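Local coordinates for glutamine cyclotransferase (PDB 6QRO), which probably catalyses the zinc-dependent cyclisation of N-terminal glutamine residues to pyroglutamate, as mammalian-like type II glutaminyl cyclases do, at residues G131-D134 / G135-V139; S281-G284 / P285-T289; R47-T51 / E52-R56. All coordinates share one frame; numbering follows the deposited sequence.

Contact 1 (G131-D134 / G135-V139); sequences GADD and GGSGV. With ZN (zinc ion), chain E.
Gly136 N donates to Gly131 O at 2.9 Å, a five-residue, pi-type step where a regular alpha helix would bond four residues back. This wide turn opens helix 132-151, with Gly131 at its N-cap. The extra room is taken up at Asp134, the centre of an inverse gamma turn, and at Gly135, whose phi of 122° is seldom reached by residues with a side chain. Gly136 CA then comes within 3.1 Å of Ala132 O, an approach eased by the lack of a side chain.

One turn on, Ser137 points its side chain back at Asp133. Its OG is tucked over the backbone (chi1 67°), which brings it within reach of two oxygens of Asp133. Asp133 O is 2.7 Å from Ser137 OG, and Asp133 OD1 is 3.0 Å from it. Both acceptors are within reach of the one hydroxyl proton. Val209 N also donates to Ser137 OG, and Gly210 N to Asp133 OD1. The carboxylate of Asp292 takes the backbone N of both Asp133 and Asp134.

Asp134 turns the other way. Its CG stands anti to the backbone N (chi1 -178°), and OD2 binds the zinc ion at 2.0 Å. OD1 is hydrogen-bonded to His109 NE2, which probably helps fix the rotation of the carboxylate. Asp167, His288 and a water also bind the metal. The distorted first turn probably helps to set the direction of Asp134, while Asp133 OD1 and Ser137 OG find hydrogen-bond partners in the buried interior.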
loop_
_atom_site.group_PDB
_atom_site.type_symbol
_atom_site.label_atom_id
_atom_site.label_comp_id
_atom_site.label_asym_id
_atom_site.label_seq_id
_atom_site.Cartn_x
_atom_site.Cartn_y
_atom_site.Cartn_z
ATOM N N GLY A 131 -10.273 -1.078 7.721
ATOM C CA GLY A 131 -9.238 -0.695 6.782
ATOM C C GLY A 131 -9.347 -1.429 5.465
ATOM O O GLY A 131 -8.332 -1.889 4.922
ATOM N N ALA A 132 -10.569 -1.557 4.940
ATOM C CA ALA A 132 -10.765 -2.219 3.657
ATOM C C ALA A 132 -10.060 -1.457 2.545
ATOM O O ALA A 132 -9.321 -2.033 1.744
ATOM C CB ALA A 132 -12.260 -2.356 3.360
ATOM N N ASP A 133 -10.281 -0.158 2.474
ATOM C CA ASP A 133 -9.566 0.617 1.477
ATOM C C ASP A 133 -8.208 1.075 1.992
ATOM O O ASP A 133 -7.215 1.066 1.256
ATOM C CB ASP A 133 -10.426 1.798 1.059
ATOM C CG ASP A 133 -9.892 2.484 -0.137
ATOM O OD1 ASP A 133 -9.408 1.776 -1.056
ATOM O OD2 ASP A 133 -9.978 3.732 -0.166
ATOM N N ASP A 134 -8.149 1.440 3.267
ATOM C CA ASP A 134 -6.930 1.948 3.894
ATOM C C ASP A 134 -6.172 0.754 4.492
ATOM O O ASP A 134 -6.283 0.408 5.670
ATOM C CB ASP A 134 -7.320 3.030 4.903
ATOM C CG ASP A 134 -6.148 3.676 5.589
ATOM O OD1 ASP A 134 -4.996 3.362 5.232
ATOM O OD2 ASP A 134 -6.406 4.562 6.449
ATOM N N GLY A 135 -5.381 0.106 3.633
ATOM C CA GLY A 135 -4.749 -1.154 3.968
ATOM C C GLY A 135 -5.102 -2.289 3.023
ATOM O O GLY A 135 -4.223 -2.830 2.354
ATOM N N GLY A 136 -6.386 -2.658 2.962
ATOM C CA GLY A 136 -6.794 -3.830 2.194
ATOM C C GLY A 136 -6.650 -3.690 0.690
ATOM O O GLY A 136 -6.228 -4.626 0.008
ATOM N N SER A 137 -7.019 -2.536 0.143
ATOM C CA SER A 137 -7.056 -2.393 -1.309
ATOM C C SER A 137 -5.663 -2.535 -1.925
ATOM O O SER A 137 -5.474 -3.289 -2.888
ATOM C CB SER A 137 -7.734 -1.071 -1.683
ATOM O OG SER A 137 -6.980 0.056 -1.283
ATOM N N GLY A 138 -4.670 -1.829 -1.376
ATOM C CA GLY A 138 -3.342 -1.850 -1.961
ATOM C C GLY A 138 -2.692 -3.211 -1.880
ATOM O O GLY A 138 -1.945 -3.602 -2.791
ATOM N N VAL A 139 -2.955 -3.946 -0.798
ATOM C CA VAL A 139 -2.480 -5.324 -0.688
ATOM C C VAL A 139 -3.187 -6.220 -1.702
ATOM O O VAL A 139 -2.548 -6.987 -2.423
ATOM C CB VAL A 139 -2.686 -5.847 0.739
ATOM C CG1 VAL A 139 -2.298 -7.309 0.798
ATOM C CG2 VAL A 139 -1.850 -5.033 1.737
HETATM ZN ZN ZN E . -4.739 5.274 7.288
HETATM O O HOH W 1 -4.455 6.695 6.294
#

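Contact 2 (S281-G284 / P285-T289); sequences SGFG and PYWHT. With ZN (zinc ion), chain E; SO4 (sulfate ion), chain G.
Pro285 follows directly on Gly284 and, with Tyr286, forms the corners of a type I beta turn. Trp287 N closes the turn on Gly284 O at 3.0 Å, coming from above the carbonyl plane. Tyr286 sets its ring over Gly284, with CE2 4.0 Å from Gly284 CA. Its OH shares a water with Gly284 N.

Trp287 has CG anti to the backbone N (chi1 -175°), which lays the indole against Phe283. Phe283 CD2 rests over the indole face, 3.3 Å from Trp287 CD2. The two ring planes are inclined at 40°, an oblique pair. Phe283 CB adds a CH-pi contact to the five-membered ring. His288 lies on the other indole face and binds the zinc ion through NE2 at 2.3 Å. Thr289 ends a type II turn that starts at Tyr286, its N and OG1 both bonding Tyr286 O from one face.

Earlier in the loop, Ser281 OG accepts from Phe283 N in an ST turn, and Ser281 N and Gln280 N donate to a sulfate ion, probably from the crystallisation liquor. The whole loop joins the edge strand 269-273 to helix 299-314, with Trp287 against Met208 and Tyr286 against Ser211, just past strand 203-207.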
loop_
_atom_site.group_PDB
_atom_site.type_symbol
_atom_site.label_atom_id
_atom_site.label_comp_id
_atom_site.label_asym_id
_atom_site.label_seq_id
_atom_site.Cartn_x
_atom_site.Cartn_y
_atom_site.Cartn_z
ATOM N N SER A 281 -9.410 16.714 5.022
ATOM C CA SER A 281 -8.232 15.851 5.095
ATOM C C SER A 281 -7.623 15.498 3.736
ATOM O O SER A 281 -6.449 15.131 3.684
ATOM C CB SER A 281 -8.581 14.557 5.833
ATOM O OG SER A 281 -9.379 13.706 5.020
ATOM N N GLY A 282 -8.370 15.589 2.638
ATOM C CA GLY A 282 -7.847 15.143 1.360
ATOM C C GLY A 282 -8.072 13.679 1.035
ATOM O O GLY A 282 -7.653 13.224 -0.038
ATOM N N PHE A 283 -8.726 12.930 1.913
ATOM C CA PHE A 283 -9.025 11.532 1.675
ATOM C C PHE A 283 -10.530 11.365 1.625
ATOM O O PHE A 283 -11.283 12.290 1.939
ATOM C CB PHE A 283 -8.439 10.648 2.781
ATOM C CG PHE A 283 -6.961 10.846 2.992
ATOM C CD1 PHE A 283 -6.062 10.583 1.976
ATOM C CD2 PHE A 283 -6.477 11.333 4.198
ATOM C CE1 PHE A 283 -4.703 10.782 2.163
ATOM C CE2 PHE A 283 -5.123 11.528 4.390
ATOM C CZ PHE A 283 -4.234 11.247 3.375
ATOM N N GLY A 284 -10.956 10.176 1.218
ATOM C CA GLY A 284 -12.355 9.844 1.166
ATOM C C GLY A 284 -13.028 10.057 2.512
ATOM O O GLY A 284 -12.397 9.991 3.571
ATOM N N PRO A 285 -14.336 10.323 2.479
ATOM C CA PRO A 285 -15.071 10.617 3.726
ATOM C C PRO A 285 -15.041 9.489 4.761
ATOM O O PRO A 285 -15.295 9.740 5.945
ATOM C CB PRO A 285 -16.501 10.883 3.229
ATOM C CG PRO A 285 -16.530 10.397 1.788
ATOM C CD PRO A 285 -15.149 10.532 1.271
ATOM N N TYR A 286 -14.722 8.264 4.354
ATOM C CA TYR A 286 -14.633 7.102 5.234
ATOM C C TYR A 286 -13.288 6.989 5.941
ATOM O O TYR A 286 -13.147 6.125 6.813
ATOM C CB TYR A 286 -14.880 5.824 4.409
ATOM C CG TYR A 286 -13.869 5.721 3.283
ATOM C CD1 TYR A 286 -12.533 5.394 3.532
ATOM C CD2 TYR A 286 -14.233 6.029 1.982
ATOM C CE1 TYR A 286 -11.606 5.353 2.520
ATOM C CE2 TYR A 286 -13.312 5.980 0.965
ATOM C CZ TYR A 286 -11.997 5.640 1.241
ATOM O OH TYR A 286 -11.064 5.589 0.222
ATOM N N TRP A 287 -12.298 7.791 5.537
ATOM C CA TRP A 287 -10.928 7.647 6.019
ATOM C C TRP A 287 -10.876 7.776 7.536
ATOM O O TRP A 287 -11.359 8.766 8.104
ATOM C CB TRP A 287 -10.031 8.710 5.400
ATOM C CG TRP A 287 -8.567 8.586 5.725
ATOM C CD1 TRP A 287 -7.714 7.604 5.319
ATOM C CD2 TRP A 287 -7.789 9.471 6.553
ATOM N NE1 TRP A 287 -6.446 7.841 5.803
ATOM C CE2 TRP A 287 -6.470 8.968 6.581
ATOM C CE3 TRP A 287 -8.078 10.642 7.264
ATOM C CZ2 TRP A 287 -5.441 9.606 7.285
ATOM C CZ3 TRP A 287 -7.049 11.267 7.967
ATOM C CH2 TRP A 287 -5.754 10.741 7.974
ATOM N N HIS A 288 -10.283 6.766 8.176
ATOM C CA HIS A 288 -10.147 6.662 9.628
ATOM C C HIS A 288 -11.499 6.780 10.323
ATOM O O HIS A 288 -11.619 7.316 11.425
ATOM C CB HIS A 288 -9.134 7.672 10.143
ATOM C CG HIS A 288 -7.738 7.364 9.722
ATOM N ND1 HIS A 288 -6.636 8.022 10.233
ATOM C CD2 HIS A 288 -7.256 6.436 8.865
ATOM C CE1 HIS A 288 -5.539 7.537 9.683
ATOM N NE2 HIS A 288 -5.888 6.573 8.847
ATOM N N THR A 289 -12.534 6.278 9.661
ATOM C CA THR A 289 -13.841 6.049 10.246
ATOM C C THR A 289 -14.145 4.562 10.179
ATOM O O THR A 289 -13.409 3.773 9.571
ATOM C CB THR A 289 -14.945 6.826 9.512
ATOM O OG1 THR A 289 -15.212 6.182 8.264
ATOM C CG2 THR A 289 -14.543 8.273 9.274
HETATM ZN ZN ZN E . -4.739 5.274 7.288
HETATM S S SO4 G . -13.027 15.010 6.407
HETATM O O1 SO4 G . -13.276 16.396 5.984
HETATM O O2 SO4 G . -11.711 14.575 5.938
HETATM O O3 SO4 G . -13.032 14.935 7.869
HETATM O O4 SO4 G . -14.068 14.131 5.835
HETATM O O HOH W 2 -9.053 7.879 0.296
HETATM O O HOH W 1 -4.455 6.695 6.294
#

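Contact 3 (R47-T51 / E52-R56); sequences RVPNT and EAHQR
Pro49 CA sits over the face of the His54 ring, 3.6 Å from its centroid and 13° off its normal, as a CH-pi contact. The pyrrolidine ring is next to it, with Pro49 CG 3.6 Å from His54 CE1. At the ring edge, His54 ND1 donates to Arg47 O at 3.2 Å. The acceptor lies in the imidazole plane, yet the donor stands above the carbonyl plane and not on a lone pair. His54 CG is anti to the backbone N (chi1 -171°), which swings the ring back over the loop that precedes its helix.

Thr51 is the N-cap of helix 52-67. Its OG1 accepts from His54 N at 3.3 Å, a capping bond. The same oxygen donates to Val48 O at 2.7 Å, in the carbonyl plane and on a lone pair. Val48 O also takes Thr51 N, closing the type II turn from Val48 to Thr51. Gln55 N bonds to Thr51 O at 3.2 Å, an i to i+4 helical bond that starts from the N-cap residue.

Further out, His54 NE2 is hydrogen-bonded to Asp164 OD2, and Trp110 also meets the ring. At the turn, Asn50 ND2 donates to Lys86 O and OD1 accepts from Lys88 N, which ties the loop to strand 86-96. The bent side chain of Arg47 leads away from the helix, bonds Gly45 O and packs on helix 31-43.

Both imidazole nitrogens are thus engaged. With ND1 donating to a carbonyl and NE2 hydrogen-bonded to a carboxylate, the ring probably has a fixed orientation, and Asp164 may favour a proton on NE2 as well. Thr51 OG1 serves as donor to the turn and acceptor for the helix, joining the two.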
loop_
_atom_site.group_PDB
_atom_site.type_symbol
_atom_site.label_atom_id
_atom_site.label_comp_id
_atom_site.label_asym_id
_atom_site.label_seq_id
_atom_site.Cartn_x
_atom_site.Cartn_y
_atom_site.Cartn_z
ATOM N N ARG A 47 -6.726 -5.535 10.970
ATOM C CA ARG A 47 -5.321 -5.934 11.033
ATOM C C ARG A 47 -4.538 -4.953 11.922
ATOM O O ARG A 47 -3.676 -4.189 11.472
ATOM C CB ARG A 47 -4.729 -6.042 9.627
ATOM C CG ARG A 47 -5.093 -7.358 8.874
ATOM C CD ARG A 47 -6.522 -7.358 8.331
ATOM N NE ARG A 47 -6.722 -6.279 7.361
ATOM C CZ ARG A 47 -7.823 -5.540 7.289
ATOM N NH1 ARG A 47 -7.913 -4.574 6.380
ATOM N NH2 ARG A 47 -8.821 -5.738 8.146
ATOM N N VAL A 48 -4.896 -4.951 13.205
ATOM C CA VAL A 48 -4.224 -4.112 14.205
ATOM C C VAL A 48 -2.992 -4.843 14.738
ATOM O O VAL A 48 -3.100 -6.005 15.156
ATOM C CB VAL A 48 -5.167 -3.750 15.367
ATOM C CG1 VAL A 48 -4.419 -2.959 16.435
ATOM C CG2 VAL A 48 -6.353 -2.963 14.870
ATOM N N PRO A 49 -1.808 -4.224 14.718
ATOM C CA PRO A 49 -0.623 -4.879 15.281
ATOM C C PRO A 49 -0.840 -5.326 16.728
ATOM O O PRO A 49 -1.407 -4.598 17.549
ATOM C CB PRO A 49 0.453 -3.798 15.160
ATOM C CG PRO A 49 0.026 -3.018 13.951
ATOM C CD PRO A 49 -1.463 -2.985 13.999
ATOM N N ASN A 50 -0.367 -6.539 17.030
ATOM C CA ASN A 50 -0.485 -7.211 18.334
ATOM C C ASN A 50 -1.854 -7.842 18.563
ATOM O O ASN A 50 -2.243 -8.018 19.722
ATOM C CB ASN A 50 -0.140 -6.317 19.538
ATOM C CG ASN A 50 1.330 -5.911 19.572
ATOM O OD1 ASN A 50 2.146 -6.457 18.839
ATOM N ND2 ASN A 50 1.673 -4.973 20.454
ATOM N N THR A 51 -2.656 -8.076 17.524
ATOM C CA THR A 51 -3.886 -8.842 17.665
ATOM C C THR A 51 -3.740 -10.168 16.935
ATOM O O THR A 51 -2.876 -10.329 16.073
ATOM C CB THR A 51 -5.112 -8.097 17.114
ATOM O OG1 THR A 51 -4.959 -7.875 15.702
ATOM C CG2 THR A 51 -5.293 -6.777 17.833
ATOM N N GLU A 52 -4.617 -11.117 17.264
ATOM C CA GLU A 52 -4.582 -12.408 16.579
ATOM C C GLU A 52 -5.000 -12.269 15.114
ATOM O O GLU A 52 -4.456 -12.957 14.248
ATOM C CB GLU A 52 -5.457 -13.425 17.317
ATOM C CG GLU A 52 -5.312 -14.881 16.841
ATOM C CD GLU A 52 -3.868 -15.426 16.853
ATOM O OE1 GLU A 52 -3.614 -16.439 16.161
ATOM O OE2 GLU A 52 -2.988 -14.869 17.548
ATOM N N ALA A 53 -5.992 -11.414 14.824
ATOM C CA ALA A 53 -6.411 -11.181 13.441
ATOM C C ALA A 53 -5.251 -10.695 12.580
ATOM O O ALA A 53 -5.156 -11.036 11.398
ATOM C CB ALA A 53 -7.550 -10.167 13.395
ATOM N N HIS A 54 -4.410 -9.832 13.142
ATOM C CA HIS A 54 -3.183 -9.397 12.488
ATOM C C HIS A 54 -2.256 -10.584 12.213
ATOM O O HIS A 54 -1.674 -10.696 11.126
ATOM C CB HIS A 54 -2.535 -8.362 13.402
ATOM C CG HIS A 54 -1.371 -7.625 12.823
ATOM N ND1 HIS A 54 -1.501 -6.378 12.253
ATOM C CD2 HIS A 54 -0.052 -7.916 12.793
ATOM C CE1 HIS A 54 -0.316 -5.944 11.867
ATOM N NE2 HIS A 54 0.583 -6.854 12.194
ATOM N N GLN A 55 -2.097 -11.478 13.195
ATOM C CA GLN A 55 -1.203 -12.624 13.025
ATOM C C GLN A 55 -1.723 -13.597 11.971
ATOM O O GLN A 55 -0.962 -14.053 11.108
ATOM C CB GLN A 55 -1.008 -13.346 14.357
ATOM C CG GLN A 55 -0.127 -14.585 14.256
ATOM C CD GLN A 55 1.322 -14.269 13.916
ATOM O OE1 GLN A 55 1.908 -13.314 14.435
ATOM N NE2 GLN A 55 1.915 -15.082 13.048
ATOM N N ARG A 56 -3.008 -13.943 12.035
ATOM C CA ARG A 56 -3.580 -14.815 11.015
ATOM C C ARG A 56 -3.447 -14.204 9.628
ATOM O O ARG A 56 -3.213 -14.918 8.639
ATOM C CB ARG A 56 -5.037 -15.127 11.330
ATOM C CG ARG A 56 -5.210 -16.197 12.360
ATOM C CD ARG A 56 -6.652 -16.661 12.384
ATOM N NE ARG A 56 -7.034 -17.303 13.636
ATOM C CZ ARG A 56 -6.511 -18.445 14.083
ATOM N NH1 ARG A 56 -5.600 -19.099 13.377
ATOM N NH2 ARG A 56 -6.917 -18.946 15.237
#

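Contacts 1 and 2 meet at the zinc ion, their centres about 13 Å apart. Each supplies one ligand, and Asp134 OD2 lies 3.2 Å from His288 NE2; Asp167 is the third protein ligand. The indole of Trp287 borders the same site, with NE1 3.3 Å from Asp134 OD2. Asp133 OD2 and Tyr286 OH probably bond as well, but their modelled separation is too short to trust. Contact 3 lies farther from the zinc. Its Arg47 NH1 packs 3.1 Å from Gly131 O, at the start of helix 132-151, while the Arg47 side chain stays about 10 Å from the zinc. Contacts 2 and 3 do not touch; their nearest atoms are about 10 Å apart.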